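Local coordinates for MAGE domain-containing protein (Xenopus laevis, PDB 7DG2) that probably serves as the Nse3 subunit of the Smc5/6 complex, pairing with Nse1 to hold Nse4 through its MAGE domain, at residues 17-22 with 33-38; 27-32 with 73-78; 63-68 with 77-82. All coordinates share one frame; numbering follows the deposited sequence.

Interaction 1: residues 17-22 with 33-38; sequences VQYLLI and ADIVRS
Tyr19 reaches from helix 6-23 to helix 32-40 and meets Asp34 and Ile35 there. Its CB points toward the second helix. CG lies anti to the backbone N (chi1 -179°), which sends the ring toward that helix, whose segment axis is 11.0 Å away. The first ring atom to touch is CD2, near CG1 of Ile35. CE2 comes closer, 3.8 Å from Ile35 CG1, and also lies near Ile35 CA. At the tip, Tyr19 OH rests 3.5 Å from Asp34 CB. It touches the methylene of the aspartate, and the carboxylate plane is turned 74° from the ring. The hydroxyl is bonded instead to a water 2.6 Å from Tyr19 OH, in the plane of the ring at its edge. The same water lies 3.2 Å from Ser38 OG and so links the two helices. The Asp34 carboxylate turns to its own helix, where Arg37 NH2 forms a salt bridge with Asp34 OD1 at 2.7 Å. Leu20 adds a second apolar touch, with Leu20 CD2 3.8 Å from Ile35 CD1 and the two side chains crossing at about a right angle. With an alanine in place of Tyr19, Ile35 CG1 would probably lose its ring partner, a gap would open between the helices and the water link to Ser38 would go. The segments run at 134° to each other. Ile30 of strand 30-31 touches Tyr19, Leu20 and Ile35, while Leu58 of helix 47-62 packs on Leu20. Met90 of the Nse1 chain also packs on Tyr19, so this helix pair, part of the MAGE domain, also borders the Nse1 subunit.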
loop_
_atom_site.group_PDB
_atom_site.type_symbol
_atom_site.label_atom_id
_atom_site.label_comp_id
_atom_site.label_asym_id
_atom_site.label_seq_id
_atom_site.Cartn_x
_atom_site.Cartn_y
_atom_site.Cartn_z
ATOM N N VAL B 17 -13.300 -11.754 -3.580
ATOM C CA VAL B 17 -11.861 -11.541 -3.420
ATOM C C VAL B 17 -11.538 -10.060 -3.556
ATOM O O VAL B 17 -10.803 -9.491 -2.745
ATOM C CB VAL B 17 -11.064 -12.385 -4.432
ATOM C CG1 VAL B 17 -9.567 -12.037 -4.377
ATOM C CG2 VAL B 17 -11.285 -13.869 -4.168
ATOM N N GLN B 18 -12.097 -9.411 -4.579
ATOM C CA GLN B 18 -11.854 -7.978 -4.749
ATOM C C GLN B 18 -12.305 -7.203 -3.522
ATOM O O GLN B 18 -11.609 -6.292 -3.058
ATOM C CB GLN B 18 -12.591 -7.444 -5.973
ATOM C CG GLN B 18 -12.088 -7.924 -7.299
ATOM C CD GLN B 18 -12.859 -7.268 -8.423
ATOM O OE1 GLN B 18 -13.804 -7.853 -8.964
ATOM N NE2 GLN B 18 -12.481 -6.027 -8.764
ATOM N N TYR B 19 -13.487 -7.541 -3.004
ATOM C CA TYR B 19 -14.028 -6.846 -1.845
ATOM C C TYR B 19 -13.130 -7.036 -0.632
ATOM O O TYR B 19 -12.859 -6.081 0.104
ATOM C CB TYR B 19 -15.439 -7.384 -1.579
ATOM C CG TYR B 19 -16.189 -6.768 -0.438
ATOM C CD1 TYR B 19 -16.916 -5.600 -0.617
ATOM C CD2 TYR B 19 -16.229 -7.382 0.803
ATOM C CE1 TYR B 19 -17.645 -5.062 0.416
ATOM C CE2 TYR B 19 -16.945 -6.838 1.841
ATOM C CZ TYR B 19 -17.648 -5.679 1.645
ATOM O OH TYR B 19 -18.374 -5.123 2.677
ATOM N N LEU B 20 -12.648 -8.266 -0.409
ATOM C CA LEU B 20 -11.770 -8.503 0.737
ATOM C C LEU B 20 -10.492 -7.667 0.650
ATOM O O LEU B 20 -10.053 -7.071 1.646
ATOM C CB LEU B 20 -11.443 -9.996 0.824
ATOM C CG LEU B 20 -12.642 -10.801 1.334
ATOM C CD1 LEU B 20 -12.404 -12.279 1.098
ATOM C CD2 LEU B 20 -12.860 -10.530 2.826
ATOM N N LEU B 21 -9.874 -7.617 -0.530
ATOM C CA LEU B 21 -8.671 -6.804 -0.693
ATOM C C LEU B 21 -8.963 -5.330 -0.444
ATOM O O LEU B 21 -8.231 -4.649 0.291
ATOM C CB LEU B 21 -8.105 -7.001 -2.100
ATOM C CG LEU B 21 -7.586 -8.399 -2.390
ATOM C CD1 LEU B 21 -7.213 -8.488 -3.881
ATOM C CD2 LEU B 21 -6.369 -8.689 -1.511
ATOM N N ILE B 22 -10.051 -4.826 -1.027
ATOM C CA ILE B 22 -10.321 -3.396 -0.936
ATOM C C ILE B 22 -10.722 -3.013 0.481
ATOM O O ILE B 22 -10.290 -1.980 1.008
ATOM C CB ILE B 22 -11.380 -3.004 -1.981
ATOM C CG1 ILE B 22 -10.727 -3.114 -3.369
ATOM C CG2 ILE B 22 -11.933 -1.609 -1.662
ATOM C CD1 ILE B 22 -11.691 -3.146 -4.535
ATOM N N ALA B 33 -21.200 -10.649 7.567
ATOM C CA ALA B 33 -22.530 -10.215 7.148
ATOM C C ALA B 33 -22.468 -9.178 6.030
ATOM O O ALA B 33 -23.350 -9.157 5.163
ATOM C CB ALA B 33 -23.306 -9.663 8.349
ATOM N N ASP B 34 -21.422 -8.343 6.009
ATOM C CA ASP B 34 -21.287 -7.359 4.935
ATOM C C ASP B 34 -20.835 -8.011 3.635
ATOM O O ASP B 34 -21.298 -7.632 2.559
ATOM C CB ASP B 34 -20.305 -6.252 5.322
ATOM C CG ASP B 34 -20.853 -5.302 6.378
ATOM O OD1 ASP B 34 -22.088 -5.120 6.452
ATOM O OD2 ASP B 34 -20.039 -4.719 7.128
ATOM N N ILE B 35 -19.927 -8.995 3.698
ATOM C CA ILE B 35 -19.611 -9.759 2.495
ATOM C C ILE B 35 -20.878 -10.348 1.893
ATOM O O ILE B 35 -21.117 -10.267 0.680
ATOM C CB ILE B 35 -18.598 -10.875 2.811
ATOM C CG1 ILE B 35 -17.325 -10.291 3.415
ATOM C CG2 ILE B 35 -18.296 -11.665 1.532
ATOM C CD1 ILE B 35 -16.393 -11.394 3.953
ATOM N N VAL B 36 -21.695 -10.987 2.729
ATOM C CA VAL B 36 -22.862 -11.688 2.202
ATOM C C VAL B 36 -23.886 -10.704 1.642
ATOM O O VAL B 36 -24.430 -10.907 0.549
ATOM C CB VAL B 36 -23.460 -12.587 3.294
ATOM C CG1 VAL B 36 -24.734 -13.266 2.780
ATOM C CG2 VAL B 36 -22.409 -13.631 3.711
ATOM N N ARG B 37 -24.137 -9.615 2.365
ATOM C CA ARG B 37 -25.178 -8.660 1.980
ATOM C C ARG B 37 -24.755 -7.815 0.785
ATOM O O ARG B 37 -25.519 -7.657 -0.175
ATOM C CB ARG B 37 -25.518 -7.764 3.179
ATOM C CG ARG B 37 -26.354 -6.521 2.875
ATOM C CD ARG B 37 -26.796 -5.897 4.200
ATOM N NE ARG B 37 -26.189 -4.608 4.538
ATOM C CZ ARG B 37 -24.887 -4.372 4.724
ATOM N NH1 ARG B 37 -24.487 -3.152 5.059
ATOM N NH2 ARG B 37 -23.974 -5.318 4.554
ATOM N N SER B 38 -23.535 -7.281 0.817
ATOM C CA SER B 38 -23.100 -6.309 -0.178
ATOM C C SER B 38 -22.566 -6.936 -1.446
ATOM O O SER B 38 -22.598 -6.292 -2.500
ATOM C CB SER B 38 -22.021 -5.390 0.405
ATOM O OG SER B 38 -22.564 -4.576 1.431
HETATM O O HOH W 1 -19.862 -2.999 2.247
#

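Interaction 2: residues 27-32 with 73-78; sequences KLPIKR and SHIYIL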
loop_
_atom_site.group_PDB
_atom_site.type_symbol
_atom_site.label_atom_id
_atom_site.label_comp_id
_atom_site.label_asym_id
_atom_site.label_seq_id
_atom_site.Cartn_x
_atom_site.Cartn_y
_atom_site.Cartn_z
ATOM N N LYS B 27 -6.908 -1.786 7.186
ATOM C CA LYS B 27 -6.859 -2.787 8.252
ATOM C C LYS B 27 -8.057 -2.678 9.194
ATOM O O LYS B 27 -7.963 -3.004 10.380
ATOM C CB LYS B 27 -5.543 -2.718 9.035
ATOM C CG LYS B 27 -4.305 -3.000 8.173
ATOM C CD LYS B 27 -4.377 -4.379 7.542
ATOM C CE LYS B 27 -3.185 -4.613 6.600
ATOM N NZ LYS B 27 -3.189 -5.994 6.025
ATOM N N LEU B 28 -9.193 -2.221 8.671
ATOM C CA LEU B 28 -10.435 -2.390 9.415
ATOM C C LEU B 28 -10.970 -3.805 9.197
ATOM O O LEU B 28 -10.964 -4.303 8.067
ATOM C CB LEU B 28 -11.476 -1.361 8.969
ATOM C CG LEU B 28 -11.062 0.097 9.147
ATOM C CD1 LEU B 28 -12.177 1.044 8.692
ATOM C CD2 LEU B 28 -10.671 0.351 10.598
ATOM N N PRO B 29 -11.415 -4.489 10.244
ATOM C CA PRO B 29 -11.934 -5.848 10.049
ATOM C C PRO B 29 -13.143 -5.853 9.126
ATOM O O PRO B 29 -13.796 -4.833 8.897
ATOM C CB PRO B 29 -12.301 -6.300 11.466
ATOM C CG PRO B 29 -11.408 -5.476 12.355
ATOM C CD PRO B 29 -11.314 -4.131 11.671
ATOM N N ILE B 30 -13.441 -7.035 8.588
ATOM C CA ILE B 30 -14.446 -7.198 7.545
ATOM C C ILE B 30 -15.531 -8.133 8.072
ATOM O O ILE B 30 -15.263 -9.312 8.330
ATOM C CB ILE B 30 -13.826 -7.754 6.257
ATOM C CG1 ILE B 30 -12.599 -6.911 5.880
ATOM C CG2 ILE B 30 -14.889 -7.805 5.154
ATOM C CD1 ILE B 30 -11.659 -7.566 4.847
ATOM N N LYS B 31 -16.760 -7.626 8.198
ATOM C CA LYS B 31 -17.842 -8.464 8.724
ATOM C C LYS B 31 -18.293 -9.485 7.688
ATOM O O LYS B 31 -18.537 -9.137 6.536
ATOM C CB LYS B 31 -19.043 -7.599 9.135
ATOM C CG LYS B 31 -18.760 -6.587 10.231
ATOM C CD LYS B 31 -19.987 -5.713 10.441
ATOM C CE LYS B 31 -19.790 -4.669 11.529
ATOM N NZ LYS B 31 -21.090 -3.986 11.803
ATOM N N ARG B 32 -18.432 -10.757 8.100
ATOM C CA ARG B 32 -19.042 -11.739 7.207
ATOM C C ARG B 32 -20.392 -11.253 6.690
ATOM O O ARG B 32 -20.720 -11.432 5.507
ATOM C CB ARG B 32 -19.213 -13.074 7.939
ATOM C CG ARG B 32 -19.761 -14.192 7.091
ATOM C CD ARG B 32 -20.000 -15.428 7.959
ATOM N NE ARG B 32 -21.242 -15.258 8.715
ATOM C CZ ARG B 32 -21.680 -16.114 9.628
ATOM N NH1 ARG B 32 -20.969 -17.203 9.893
ATOM N NH2 ARG B 32 -22.833 -15.886 10.254
ATOM N N SER B 73 -19.451 -12.031 16.323
ATOM C CA SER B 73 -19.861 -11.152 15.234
ATOM C C SER B 73 -19.346 -11.613 13.876
ATOM O O SER B 73 -19.682 -10.988 12.859
ATOM C CB SER B 73 -19.397 -9.714 15.498
ATOM O OG SER B 73 -17.976 -9.600 15.545
ATOM N N HIS B 74 -18.543 -12.677 13.843
ATOM C CA HIS B 74 -17.953 -13.218 12.620
ATOM C C HIS B 74 -17.335 -12.108 11.776
ATOM O O HIS B 74 -17.814 -11.772 10.697
ATOM C CB HIS B 74 -18.991 -13.990 11.804
ATOM C CG HIS B 74 -19.714 -15.033 12.594
ATOM N ND1 HIS B 74 -19.122 -16.213 12.986
ATOM C CD2 HIS B 74 -20.982 -15.066 13.072
ATOM C CE1 HIS B 74 -19.997 -16.930 13.672
ATOM N NE2 HIS B 74 -21.133 -16.257 13.734
ATOM N N ILE B 75 -16.261 -11.535 12.304
ATOM C CA ILE B 75 -15.496 -10.528 11.578
ATOM C C ILE B 75 -14.129 -11.110 11.229
ATOM O O ILE B 75 -13.505 -11.824 12.031
ATOM C CB ILE B 75 -15.378 -9.197 12.353
ATOM C CG1 ILE B 75 -14.608 -9.366 13.656
ATOM C CG2 ILE B 75 -16.779 -8.631 12.635
ATOM C CD1 ILE B 75 -14.208 -8.041 14.306
ATOM N N TYR B 76 -13.682 -10.824 10.012
ATOM C CA TYR B 76 -12.482 -11.422 9.439
ATOM C C TYR B 76 -11.376 -10.394 9.275
ATOM O O TYR B 76 -11.631 -9.199 9.142
ATOM C CB TYR B 76 -12.755 -12.006 8.059
ATOM C CG TYR B 76 -13.825 -13.075 8.001
ATOM C CD1 TYR B 76 -13.802 -14.167 8.858
ATOM C CD2 TYR B 76 -14.846 -12.992 7.070
ATOM C CE1 TYR B 76 -14.792 -15.151 8.785
ATOM C CE2 TYR B 76 -15.822 -13.971 6.978
ATOM C CZ TYR B 76 -15.792 -15.042 7.832
ATOM O OH TYR B 76 -16.785 -15.998 7.743
ATOM N N ILE B 77 -10.137 -10.889 9.249
ATOM C CA ILE B 77 -8.980 -10.120 8.804
ATOM C C ILE B 77 -8.195 -10.994 7.833
ATOM O O ILE B 77 -8.467 -12.185 7.672
ATOM C CB ILE B 77 -8.076 -9.659 9.966
ATOM C CG1 ILE B 77 -7.425 -10.862 10.653
ATOM C CG2 ILE B 77 -8.845 -8.804 10.971
ATOM C CD1 ILE B 77 -6.338 -10.454 11.651
ATOM N N LEU B 78 -7.189 -10.390 7.194
ATOM C CA LEU B 78 -6.265 -11.114 6.330
ATOM C C LEU B 78 -4.889 -11.094 6.982
ATOM O O LEU B 78 -4.386 -10.022 7.318
ATOM C CB LEU B 78 -6.199 -10.467 4.935
ATOM C CG LEU B 78 -7.483 -10.462 4.108
ATOM C CD1 LEU B 78 -7.255 -9.663 2.825
ATOM C CD2 LEU B 78 -7.929 -11.886 3.787
HETATM O O HOH W 2 -2.632 -8.017 7.935
#
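Arg32 and His74 lie side by side and point the same way, with the guanidinium flat on the imidazole. Their planes are 14° apart and their centres 3.9 Å. NH1 of Arg32 sits over the middle of the His74 ring, whereas His74 CD2 lies toward the rim of the guanidinium. CG of Arg32 is anti to the backbone N, and a bend at chi3 of 78° lays the end of the chain over the imidazole. Tyr76 meets the same arginine nearer its backbone, along CB to CD. Its ring plane is 64° from the guanidinium, so this is no stack. Tyr76 CE2 touches Arg32 CB, and Tyr76 OH lies 3.3 Å from Arg32 CD.

The side chains of Lys31 and Ile75 lie on the face opposite Ile30 and Tyr76. They cross at a slant, with Lys31 CG 3.7 Å from Ile75 CG2. Pro29 CB packs on the Ile75 CD1 methyl at 3.8 Å.

Between these groups the backbones pair antiparallel. Ile30 and Tyr76 exchange both N-H...O bonds, Ile30 N to Tyr76 O at 2.9 Å and Tyr76 N to Ile30 O at 2.8 Å. Arg32 N then donates to His74 O. Lys31 is the N-cap of helix 32-40, so the pairing runs straight into the start of that helix.

At the far end a water accepts from Lys27 NZ and probably donates to Leu78 O. Lys27 NZ also forms a salt bridge with Asp24 and a hydrogen bond to Thr65 O of the Nse4 chain. His74 ND1 is hydrogen-bonded to Glu68 of the adjoining strand. That carboxylate would tend to favour a protonated imidazole, while the stacked guanidinium would tend to oppose it; the flat stacking itself lets both planar groups pack closely without a hydrogen bond between them.

Interaction 3: residues 63-68 with 77-82; sequences GFQLEE and ILTNKL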
loop_
_atom_site.group_PDB
_atom_site.type_symbol
_atom_site.label_atom_id
_atom_site.label_comp_id
_atom_site.label_asym_id
_atom_site.label_seq_id
_atom_site.Cartn_x
_atom_site.Cartn_y
_atom_site.Cartn_z
ATOM N N GLY B 63 -0.902 -15.756 -0.958
ATOM C CA GLY B 63 -0.303 -16.137 0.305
ATOM C C GLY B 63 -0.943 -15.447 1.488
ATOM O O GLY B 63 -0.253 -15.155 2.471
ATOM N N PHE B 64 -2.248 -15.161 1.409
ATOM C CA PHE B 64 -3.010 -14.507 2.468
ATOM C C PHE B 64 -3.957 -15.511 3.110
ATOM O O PHE B 64 -4.605 -16.289 2.412
ATOM C CB PHE B 64 -3.889 -13.360 1.959
ATOM C CG PHE B 64 -3.148 -12.181 1.402
ATOM C CD1 PHE B 64 -1.768 -12.091 1.444
ATOM C CD2 PHE B 64 -3.870 -11.134 0.847
ATOM C CE1 PHE B 64 -1.111 -10.981 0.925
ATOM C CE2 PHE B 64 -3.221 -10.027 0.314
ATOM C CZ PHE B 64 -1.838 -9.949 0.357
ATOM N N GLN B 65 -4.088 -15.427 4.427
ATOM C CA GLN B 65 -4.965 -16.293 5.203
ATOM C C GLN B 65 -6.139 -15.480 5.738
ATOM O O GLN B 65 -5.946 -14.451 6.390
ATOM C CB GLN B 65 -4.196 -16.926 6.363
ATOM C CG GLN B 65 -4.998 -17.879 7.218
ATOM C CD GLN B 65 -5.016 -19.292 6.652
ATOM O OE1 GLN B 65 -4.350 -19.595 5.652
ATOM N NE2 GLN B 65 -5.784 -20.168 7.290
ATOM N N LEU B 66 -7.348 -15.970 5.502
ATOM C CA LEU B 66 -8.531 -15.378 6.116
ATOM C C LEU B 66 -8.654 -15.910 7.543
ATOM O O LEU B 66 -8.583 -17.125 7.767
ATOM C CB LEU B 66 -9.772 -15.723 5.286
ATOM C CG LEU B 66 -11.095 -15.054 5.662
ATOM C CD1 LEU B 66 -11.031 -13.590 5.254
ATOM C CD2 LEU B 66 -12.268 -15.752 4.970
ATOM N N GLU B 67 -8.795 -15.012 8.515
ATOM C CA GLU B 67 -8.914 -15.427 9.910
ATOM C C GLU B 67 -10.072 -14.696 10.581
ATOM O O GLU B 67 -10.242 -13.490 10.411
ATOM C CB GLU B 67 -7.616 -15.177 10.694
ATOM C CG GLU B 67 -6.386 -15.932 10.142
ATOM C CD GLU B 67 -5.266 -16.063 11.168
ATOM O OE1 GLU B 67 -5.548 -16.429 12.333
ATOM O OE2 GLU B 67 -4.101 -15.801 10.814
ATOM N N GLU B 68 -10.857 -15.428 11.366
ATOM C CA GLU B 68 -11.943 -14.826 12.131
ATOM C C GLU B 68 -11.378 -14.349 13.464
ATOM O O GLU B 68 -10.781 -15.141 14.201
ATOM C CB GLU B 68 -13.064 -15.850 12.339
ATOM C CG GLU B 68 -14.324 -15.303 12.971
ATOM C CD GLU B 68 -15.418 -16.356 13.076
ATOM O OE1 GLU B 68 -15.182 -17.402 13.725
ATOM O OE2 GLU B 68 -16.507 -16.142 12.500
ATOM N N ILE B 77 -10.137 -10.889 9.249
ATOM C CA ILE B 77 -8.980 -10.120 8.804
ATOM C C ILE B 77 -8.195 -10.994 7.833
ATOM O O ILE B 77 -8.467 -12.185 7.672
ATOM C CB ILE B 77 -8.076 -9.659 9.966
ATOM C CG1 ILE B 77 -7.425 -10.862 10.653
ATOM C CG2 ILE B 77 -8.845 -8.804 10.971
ATOM C CD1 ILE B 77 -6.338 -10.454 11.651
ATOM N N LEU B 78 -7.189 -10.390 7.194
ATOM C CA LEU B 78 -6.265 -11.114 6.330
ATOM C C LEU B 78 -4.889 -11.094 6.982
ATOM O O LEU B 78 -4.386 -10.022 7.318
ATOM C CB LEU B 78 -6.199 -10.467 4.935
ATOM C CG LEU B 78 -7.483 -10.462 4.108
ATOM C CD1 LEU B 78 -7.255 -9.663 2.825
ATOM C CD2 LEU B 78 -7.929 -11.886 3.787
ATOM N N THR B 79 -4.286 -12.270 7.172
ATOM C CA THR B 79 -2.929 -12.366 7.710
ATOM C C THR B 79 -2.021 -13.032 6.681
ATOM O O THR B 79 -2.476 -13.611 5.690
ATOM C CB THR B 79 -2.882 -13.157 9.030
ATOM O OG1 THR B 79 -3.272 -14.509 8.783
ATOM C CG2 THR B 79 -3.816 -12.531 10.068
ATOM N N ASN B 80 -0.713 -12.946 6.923
ATOM C CA ASN B 80 0.262 -13.378 5.933
ATOM C C ASN B 80 0.672 -14.823 6.193
ATOM O O ASN B 80 0.999 -15.189 7.328
ATOM C CB ASN B 80 1.486 -12.463 5.966
ATOM C CG ASN B 80 2.181 -12.386 4.633
ATOM O OD1 ASN B 80 2.255 -13.381 3.901
ATOM N ND2 ASN B 80 2.671 -11.195 4.288
ATOM N N LYS B 81 0.629 -15.644 5.147
ATOM C CA LYS B 81 1.127 -17.015 5.259
ATOM C C LYS B 81 2.627 -17.097 5.037
ATOM O O LYS B 81 3.230 -18.150 5.311
ATOM C CB LYS B 81 0.409 -17.919 4.260
ATOM C CG LYS B 81 -1.110 -17.973 4.455
ATOM C CD LYS B 81 -1.787 -18.816 3.369
ATOM C CE LYS B 81 -1.510 -20.321 3.538
ATOM N NZ LYS B 81 -2.204 -20.881 4.747
ATOM N N LEU B 82 3.242 -16.027 4.554
ATOM C CA LEU B 82 4.673 -15.993 4.297
ATOM C C LEU B 82 5.384 -15.284 5.442
ATOM O O LEU B 82 4.914 -14.259 5.945
ATOM C CB LEU B 82 4.994 -15.270 2.987
ATOM C CG LEU B 82 4.270 -15.655 1.693
ATOM C CD1 LEU B 82 4.873 -14.881 0.516
ATOM C CD2 LEU B 82 4.350 -17.153 1.438
#
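Gln65, Thr79 and Lys81 carry much of this contact. Backbone bonds run both ways between Gln65 and Thr79, with Gln65 N 2.7 Å from Thr79 O. Gln65 CB also packs 3.5 Å from Thr79 OG1. The amide end of Gln65 bends at chi2 (85°) toward Lys81, whose NZ donates to Gln65 OE1 at 2.7 Å, tilted 33° from the amide plane. Lys81 curls at chi3 and chi4 to bring NZ there, and its CG touches Gln65 CB. On the same face Thr79 OG1 donates to Glu67 OE2 at 2.5 Å, using the anti lone pair of that oxygen; the two side chains cross at about a right angle.

The strands form an antiparallel beta hairpin, the wing of a winged-helix fold as in other MAGE domains. On the opposite face, beside Asn80, Leu66 CD1 lies 3.8 Å from Leu78 CD2, and Phe64 CD2 lies near Leu78 CD1. Leu58 of helix 47-62 packs on Phe64 and Leu78. At the open end of the hairpin, Lys81 N donates to Gly63 O. Asn80 OD1 accepts from Leu82 N in an Asx turn, while Asn80 ND2 bonds to Arg64 O of the Nse4 chain and Gln13 of the Nse1 chain.

The three contacts build one part of the MAGE homology domain. Interactions 2 and 3 share strand 75-80, the middle strand of a three-stranded antiparallel sheet, and their centres are about 11 Å apart. Strand 30-31 flanks it in interaction 2 and strand 64-70 in interaction 3. Interaction 1 lies about 10 Å from interaction 2 and 15 Å from interaction 3, centre to centre. Its helices, 6-23 and 32-40, come directly before and after strand 30-31, so interactions 1 and 2 alternate along the chain. Interaction 1 closes before interaction 3 opens. Leu21 packs on Phe64, and Ile35 on Tyr76, joining helices to sheet. Nse1 and Nse4 chains both contact this unit.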